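Local coordinates for protein protease Do-like 2, chloroplastic (Arabidopsis thaliana, PDB 4FLN) that acts as a chloroplast serine protease that performs the primary cleavage of photodamaged D1 protein in photosystem II, at residues 366-378 against 493-505. Numbering follows the deposited sequence.
Sequences DGGQPSYIIVAGL and YGIPSERSADLLE
Tyr372 and Ser500 are both turned at chi1 into the space between their own backbone N and carbonyl carbon, at 79° and 53°. The tyrosine ring thus lies along the 493-505 backbone, and the serine hydroxyl faces the 366-378 backbone. One ring face is covered by the Arg499-Ser500 peptide, with Arg499 C and Ser500 N offset toward the rim. At the far end, Tyr372 OH lies 3.0 Å from Ser497 O and equally close to Arg499 O. Tyr372 N donates to Ser500 OG (3.0 Å), and Ser500 N returns a weak bond to Tyr372 O. Ser500 OG donates to Asp502 OD2 at 3.2 Å. The other carboxylate oxygen, Asp502 OD1, accepts a bond from Ser371 OG at 2.8 Å. The two hydroxyls lie about 37° out of the carboxylate plane on opposite sides, so a serine from each segment grips it. Ile374 N donates to Glu498 O (2.9 Å) in the carbonyl plane. Ile374 CD1 and Ile495 CD1 meet tip to tip at 3.7 Å, while Leu503 CD1 packs on Ile373 CB. Trp66 meets the Tyr372 ring edge-to-face and touches Ile495, so this edge of the PDZ domain packs on the protease part of the same chain. Segment 493-505 follows helix 479-493 and runs antiparallel to strand 373-375, which pairs with strand 378-382. Helix 450-459 packs against Ile373, Arg499 and Leu503, and its Asp458 salt-bridges Arg499.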
ATOM      1  N   ASP B 366     -14.288  33.967   5.404  1.00123.87           N
ATOM      2  CA  ASP B 366     -14.313  35.236   6.136  1.00127.35           C
ATOM      3  C   ASP B 366     -14.166  35.029   7.644  1.00128.98           C
ATOM      4  O   ASP B 366     -14.570  35.879   8.439  1.00133.52           O
ATOM      5  CB  ASP B 366     -15.608  36.006   5.850  1.00128.44           C
ATOM      6  CG  ASP B 366     -15.807  36.292   4.374  1.00128.58           C
ATOM      7  OD1 ASP B 366     -15.267  35.535   3.541  1.00126.81           O
ATOM      8  OD2 ASP B 366     -16.508  37.275   4.047  1.00129.65           O
ATOM      9  N   GLY B 367     -13.570  33.905   8.031  1.00122.81           N
ATOM     10  CA  GLY B 367     -13.434  33.557   9.433  1.00117.83           C
ATOM     11  C   GLY B 367     -14.795  33.297  10.049  1.00116.55           C
ATOM     12  O   GLY B 367     -15.815  33.391   9.369  1.00120.32           O
ATOM     13  N   GLY B 368     -14.821  32.979  11.337  1.00113.35           N
ATOM     14  CA  GLY B 368     -16.076  32.750  12.030  1.00113.12           C
ATOM     15  C   GLY B 368     -16.781  31.468  11.617  1.00108.79           C
ATOM     16  O   GLY B 368     -16.139  30.442  11.395  1.00114.60           O
ATOM     17  N   GLN B 369     -18.104  31.532  11.494  1.00 93.98           N
ATOM     18  CA  GLN B 369     -18.897  30.339  11.232  1.00 84.71           C
ATOM     19  C   GLN B 369     -19.718  30.462   9.949  1.00 82.06           C
ATOM     20  O   GLN B 369     -20.301  31.515   9.674  1.00 83.77           O
ATOM     21  CB  GLN B 369     -19.808  30.050  12.417  1.00 76.93           C
ATOM     22  N   PRO B 370     -19.791  29.362   9.175  1.00 66.18           N
ATOM     23  CA  PRO B 370     -20.452  29.320   7.867  1.00 47.69           C
ATOM     24  C   PRO B 370     -21.961  29.381   8.013  1.00 47.37           C
ATOM     25  O   PRO B 370     -22.524  28.851   8.970  1.00 46.95           O
ATOM     26  CB  PRO B 370     -20.030  27.965   7.308  1.00 44.93           C
ATOM     27  CG  PRO B 370     -19.796  27.133   8.499  1.00 54.89           C
ATOM     28  CD  PRO B 370     -19.279  28.041   9.576  1.00 58.24           C
ATOM     29  N   SER B 371     -22.605  30.043   7.065  1.00 50.31           N
ATOM     30  CA  SER B 371     -24.039  30.250   7.117  1.00 51.31           C
ATOM     31  C   SER B 371     -24.779  28.953   6.848  1.00 54.57           C
ATOM     32  O   SER B 371     -24.294  28.083   6.118  1.00 48.19           O
ATOM     33  CB  SER B 371     -24.445  31.280   6.073  1.00 53.73           C
ATOM     34  OG  SER B 371     -23.566  32.384   6.115  1.00 55.53           O
ATOM     35  N   TYR B 372     -25.946  28.815   7.464  1.00 58.40           N
ATOM     36  CA  TYR B 372     -26.825  27.703   7.156  1.00 56.33           C
ATOM     37  C   TYR B 372     -28.280  28.031   7.447  1.00 55.48           C
ATOM     38  O   TYR B 372     -28.578  28.832   8.328  1.00 65.62           O
ATOM     39  CB  TYR B 372     -26.376  26.424   7.873  1.00 58.35           C
ATOM     40  CG  TYR B 372     -26.742  26.325   9.332  1.00 61.60           C
ATOM     41  CD1 TYR B 372     -27.879  25.632   9.733  1.00 60.59           C
ATOM     42  CD2 TYR B 372     -25.939  26.894  10.312  1.00 60.61           C
ATOM     43  CE1 TYR B 372     -28.216  25.523  11.068  1.00 65.31           C
ATOM     44  CE2 TYR B 372     -26.266  26.788  11.652  1.00 64.34           C
ATOM     45  CZ  TYR B 372     -27.406  26.101  12.025  1.00 67.80           C
ATOM     46  OH  TYR B 372     -27.743  25.994  13.355  1.00 71.92           O
ATOM     47  N   ILE B 373     -29.176  27.425   6.677  1.00 52.80           N
ATOM     48  CA  ILE B 373     -30.606  27.532   6.923  1.00 52.84           C
ATOM     49  C   ILE B 373     -31.265  26.178   6.645  1.00 51.39           C
ATOM     50  O   ILE B 373     -30.884  25.477   5.705  1.00 48.86           O
ATOM     51  CB  ILE B 373     -31.245  28.679   6.095  1.00 44.37           C
ATOM     52  CG1 ILE B 373     -32.740  28.793   6.386  1.00 51.11           C
ATOM     53  CG2 ILE B 373     -30.994  28.491   4.612  1.00 41.53           C
ATOM     54  CD1 ILE B 373     -33.386  30.018   5.763  1.00 59.20           C
ATOM     55  N   ILE B 374     -32.223  25.800   7.485  1.00 49.46           N
ATOM     56  CA  ILE B 374     -32.891  24.508   7.366  1.00 47.34           C
ATOM     57  C   ILE B 374     -34.396  24.670   7.181  1.00 51.09           C
ATOM     58  O   ILE B 374     -35.068  25.296   7.995  1.00 57.43           O
ATOM     59  CB  ILE B 374     -32.634  23.636   8.607  1.00 51.41           C
ATOM     60  CG1 ILE B 374     -31.146  23.618   8.947  1.00 52.14           C
ATOM     61  CG2 ILE B 374     -33.124  22.213   8.383  1.00 50.46           C
ATOM     62  CD1 ILE B 374     -30.798  22.720  10.115  1.00 50.37           C
ATOM     63  N   VAL B 375     -34.918  24.119   6.094  1.00 62.40           N
ATOM     64  CA  VAL B 375     -36.352  24.159   5.829  1.00 64.87           C
ATOM     65  C   VAL B 375     -36.879  22.748   5.628  1.00 61.55           C
ATOM     66  O   VAL B 375     -36.401  22.021   4.762  1.00 59.48           O
ATOM     67  CB  VAL B 375     -36.687  24.962   4.559  1.00 61.75           C
ATOM     68  CG1 VAL B 375     -38.114  25.470   4.636  1.00 59.42           C
ATOM     69  CG2 VAL B 375     -35.722  26.115   4.382  1.00 63.39           C
ATOM     70  N   ALA B 376     -37.864  22.362   6.426  1.00 60.36           N
ATOM     71  CA  ALA B 376     -38.454  21.040   6.301  1.00 57.50           C
ATOM     72  C   ALA B 376     -37.371  19.957   6.384  1.00 54.32           C
ATOM     73  O   ALA B 376     -37.468  18.893   5.755  1.00 47.52           O
ATOM     74  CB  ALA B 376     -39.235  20.937   4.995  1.00 53.55           C
ATOM     75  N   GLY B 377     -36.337  20.231   7.171  1.00 46.12           N
ATOM     76  CA  GLY B 377     -35.251  19.286   7.329  1.00 45.56           C
ATOM     77  C   GLY B 377     -34.245  19.382   6.196  1.00 54.82           C
ATOM     78  O   GLY B 377     -33.233  18.676   6.210  1.00 61.60           O
ATOM     79  N   LEU B 378     -34.510  20.252   5.218  1.00 45.08           N
ATOM     80  CA  LEU B 378     -33.570  20.434   4.111  1.00 52.55           C
ATOM     81  C   LEU B 378     -32.488  21.422   4.530  1.00 48.23           C
ATOM     82  O   LEU B 378     -32.761  22.591   4.799  1.00 46.60           O
ATOM     83  CB  LEU B 378     -34.263  20.925   2.830  1.00 51.17           C
ATOM     84  CG  LEU B 378     -35.423  20.162   2.170  1.00 51.04           C
ATOM     85  CD1 LEU B 378     -35.372  20.356   0.666  1.00 50.65           C
ATOM     86  CD2 LEU B 378     -35.445  18.685   2.521  1.00 46.60           C
ATOM     87  N   TYR B 493     -32.692  15.468  15.708  1.00 82.61           N
ATOM     88  CA  TYR B 493     -31.433  15.202  15.004  1.00 80.66           C
ATOM     89  C   TYR B 493     -30.053  15.298  15.686  1.00 96.76           C
ATOM     90  O   TYR B 493     -29.212  14.426  15.474  1.00112.56           O
ATOM     91  CB  TYR B 493     -31.457  15.781  13.586  1.00 64.67           C
ATOM     92  CG  TYR B 493     -32.179  14.819  12.678  1.00 63.42           C
ATOM     93  CD1 TYR B 493     -33.566  14.833  12.582  1.00 61.13           C
ATOM     94  CD2 TYR B 493     -31.484  13.837  11.985  1.00 62.27           C
ATOM     95  CE1 TYR B 493     -34.234  13.926  11.784  1.00 55.21           C
ATOM     96  CE2 TYR B 493     -32.145  12.927  11.182  1.00 66.74           C
ATOM     97  CZ  TYR B 493     -33.521  12.979  11.088  1.00 63.66           C
ATOM     98  OH  TYR B 493     -34.185  12.083  10.291  1.00 66.94           O
ATOM     99  N   GLY B 494     -29.791  16.339  16.469  1.00 93.90           N
ATOM    100  CA  GLY B 494     -30.721  17.417  16.701  1.00 95.23           C
ATOM    101  C   GLY B 494     -29.892  18.675  16.835  1.00 95.57           C
ATOM    102  O   GLY B 494     -28.701  18.643  17.173  1.00 87.08           O
ATOM    103  N   ILE B 495     -30.532  19.802  16.572  1.00 94.81           N
ATOM    104  CA  ILE B 495     -29.795  21.003  16.248  1.00 87.30           C
ATOM    105  C   ILE B 495     -30.402  22.176  16.994  1.00 87.82           C
ATOM    106  O   ILE B 495     -31.623  22.276  17.135  1.00 91.40           O
ATOM    107  CB  ILE B 495     -29.821  21.244  14.716  1.00 78.87           C
ATOM    108  CG1 ILE B 495     -29.555  19.934  13.964  1.00 76.26           C
ATOM    109  CG2 ILE B 495     -28.810  22.295  14.305  1.00 80.96           C
ATOM    110  CD1 ILE B 495     -29.643  20.050  12.452  1.00 72.98           C
ATOM    111  N   PRO B 496     -29.540  23.069  17.488  1.00 83.79           N
ATOM    112  CA  PRO B 496     -29.950  24.214  18.302  1.00 78.79           C
ATOM    113  C   PRO B 496     -30.901  25.150  17.575  1.00 76.74           C
ATOM    114  O   PRO B 496     -31.923  25.539  18.140  1.00 75.83           O
ATOM    115  CB  PRO B 496     -28.627  24.934  18.559  1.00 79.03           C
ATOM    116  CG  PRO B 496     -27.589  23.862  18.451  1.00 77.02           C
ATOM    117  CD  PRO B 496     -28.074  22.961  17.377  1.00 76.79           C
ATOM    118  N   SER B 497     -30.568  25.489  16.333  1.00 80.98           N
ATOM    119  CA  SER B 497     -31.262  26.552  15.611  1.00 85.16           C
ATOM    120  C   SER B 497     -31.481  26.237  14.137  1.00 79.04           C
ATOM    121  O   SER B 497     -30.693  25.524  13.522  1.00 77.73           O
ATOM    122  CB  SER B 497     -30.488  27.866  15.738  1.00 84.83           C
ATOM    123  OG  SER B 497     -30.763  28.724  14.645  1.00 82.74           O
ATOM    124  N   GLU B 498     -32.552  26.791  13.577  1.00 75.17           N
ATOM    125  CA  GLU B 498     -32.884  26.591  12.172  1.00 74.43           C
ATOM    126  C   GLU B 498     -31.889  27.316  11.283  1.00 72.81           C
ATOM    127  O   GLU B 498     -31.693  26.952  10.121  1.00 72.54           O
ATOM    128  CB  GLU B 498     -34.286  27.117  11.881  1.00 74.22           C
ATOM    129  CG  GLU B 498     -34.422  28.614  12.046  1.00 84.69           C
ATOM    130  CD  GLU B 498     -35.119  29.263  10.872  1.00 96.88           C
ATOM    131  OE1 GLU B 498     -34.976  30.492  10.704  1.00 98.96           O
ATOM    132  OE2 GLU B 498     -35.809  28.545  10.117  1.00103.54           O
ATOM    133  N   ARG B 499     -31.268  28.347  11.845  1.00 67.78           N
ATOM    134  CA  ARG B 499     -30.370  29.217  11.104  1.00 64.51           C
ATOM    135  C   ARG B 499     -29.030  29.333  11.787  1.00 66.86           C
ATOM    136  O   ARG B 499     -28.796  28.781  12.861  1.00 66.69           O
ATOM    137  CB  ARG B 499     -30.938  30.638  11.037  1.00 62.25           C
ATOM    138  CG  ARG B 499     -32.000  30.878  10.004  1.00 57.34           C
ATOM    139  CD  ARG B 499     -32.543  32.288  10.129  1.00 57.60           C
ATOM    140  NE  ARG B 499     -33.969  32.327   9.812  1.00 70.22           N
ATOM    141  CZ  ARG B 499     -34.488  32.900   8.728  1.00 76.68           C
ATOM    142  NH1 ARG B 499     -33.701  33.506   7.848  1.00 80.46           N
ATOM    143  NH2 ARG B 499     -35.799  32.876   8.531  1.00 73.78           N
ATOM    144  N   SER B 500     -28.161  30.091  11.136  1.00 71.97           N
ATOM    145  CA  SER B 500     -26.992  30.662  11.762  1.00 76.07           C
ATOM    146  C   SER B 500     -27.327  32.142  11.864  1.00 78.41           C
ATOM    147  O   SER B 500     -28.053  32.672  11.023  1.00 77.23           O
ATOM    148  CB  SER B 500     -25.754  30.435  10.895  1.00 72.84           C
ATOM    149  OG  SER B 500     -25.964  30.900   9.575  1.00 69.44           O
ATOM    150  N   ALA B 501     -26.809  32.801  12.896  1.00 75.29           N
ATOM    151  CA  ALA B 501     -27.232  34.154  13.258  1.00 68.55           C
ATOM    152  C   ALA B 501     -27.294  35.175  12.106  1.00 71.80           C
ATOM    153  O   ALA B 501     -28.236  35.970  12.020  1.00 73.72           O
ATOM    154  CB  ALA B 501     -26.352  34.671  14.374  1.00 68.98           C
ATOM    155  N   ASP B 502     -26.301  35.146  11.222  1.00 67.85           N
ATOM    156  CA  ASP B 502     -26.185  36.121  10.136  1.00 62.88           C
ATOM    157  C   ASP B 502     -27.392  36.179   9.200  1.00 64.79           C
ATOM    158  O   ASP B 502     -27.555  37.143   8.453  1.00 59.77           O
ATOM    159  CB  ASP B 502     -24.925  35.845   9.322  1.00 72.05           C
ATOM    160  CG  ASP B 502     -24.757  34.373   8.995  1.00 86.36           C
ATOM    161  OD1 ASP B 502     -25.065  33.973   7.852  1.00 83.36           O
ATOM    162  OD2 ASP B 502     -24.316  33.614   9.884  1.00 98.85           O
ATOM    163  N   LEU B 503     -28.217  35.135   9.217  1.00 69.79           N
ATOM    164  CA  LEU B 503     -29.384  35.069   8.339  1.00 66.71           C
ATOM    165  C   LEU B 503     -30.679  35.531   9.035  1.00 78.01           C
ATOM    166  O   LEU B 503     -31.767  35.498   8.443  1.00 73.96           O
ATOM    167  CB  LEU B 503     -29.541  33.664   7.744  1.00 53.63           C
ATOM    168  CG  LEU B 503     -28.328  33.047   7.031  1.00 52.11           C
ATOM    169  CD1 LEU B 503     -28.616  31.612   6.557  1.00 46.79           C
ATOM    170  CD2 LEU B 503     -27.848  33.912   5.869  1.00 40.51           C
ATOM    171  N   LEU B 504     -30.562  35.949  10.294  1.00 80.80           N
ATOM    172  CA  LEU B 504     -31.681  36.603  10.969  1.00 83.71           C
ATOM    173  C   LEU B 504     -31.715  38.064  10.531  1.00 81.92           C
ATOM    174  O   LEU B 504     -32.778  38.679  10.465  1.00 75.78           O
ATOM    175  CB  LEU B 504     -31.578  36.472  12.498  1.00 80.33           C
ATOM    176  CG  LEU B 504     -31.640  35.041  13.069  1.00 72.72           C
ATOM    177  CD1 LEU B 504     -31.168  34.960  14.524  1.00 60.97           C
ATOM    178  CD2 LEU B 504     -33.031  34.428  12.919  1.00 61.37           C
ATOM    179  N   GLU B 505     -30.538  38.592  10.197  1.00 84.91           N
ATOM    180  CA  GLU B 505     -30.378  39.973   9.741  1.00 83.37           C
ATOM    181  C   GLU B 505     -31.256  40.268   8.523  1.00 88.89           C
ATOM    182  O   GLU B 505     -31.660  39.348   7.814  1.00 96.00           O
ATOM    183  CB  GLU B 505     -28.899  40.264   9.433  1.00 74.80           C
TER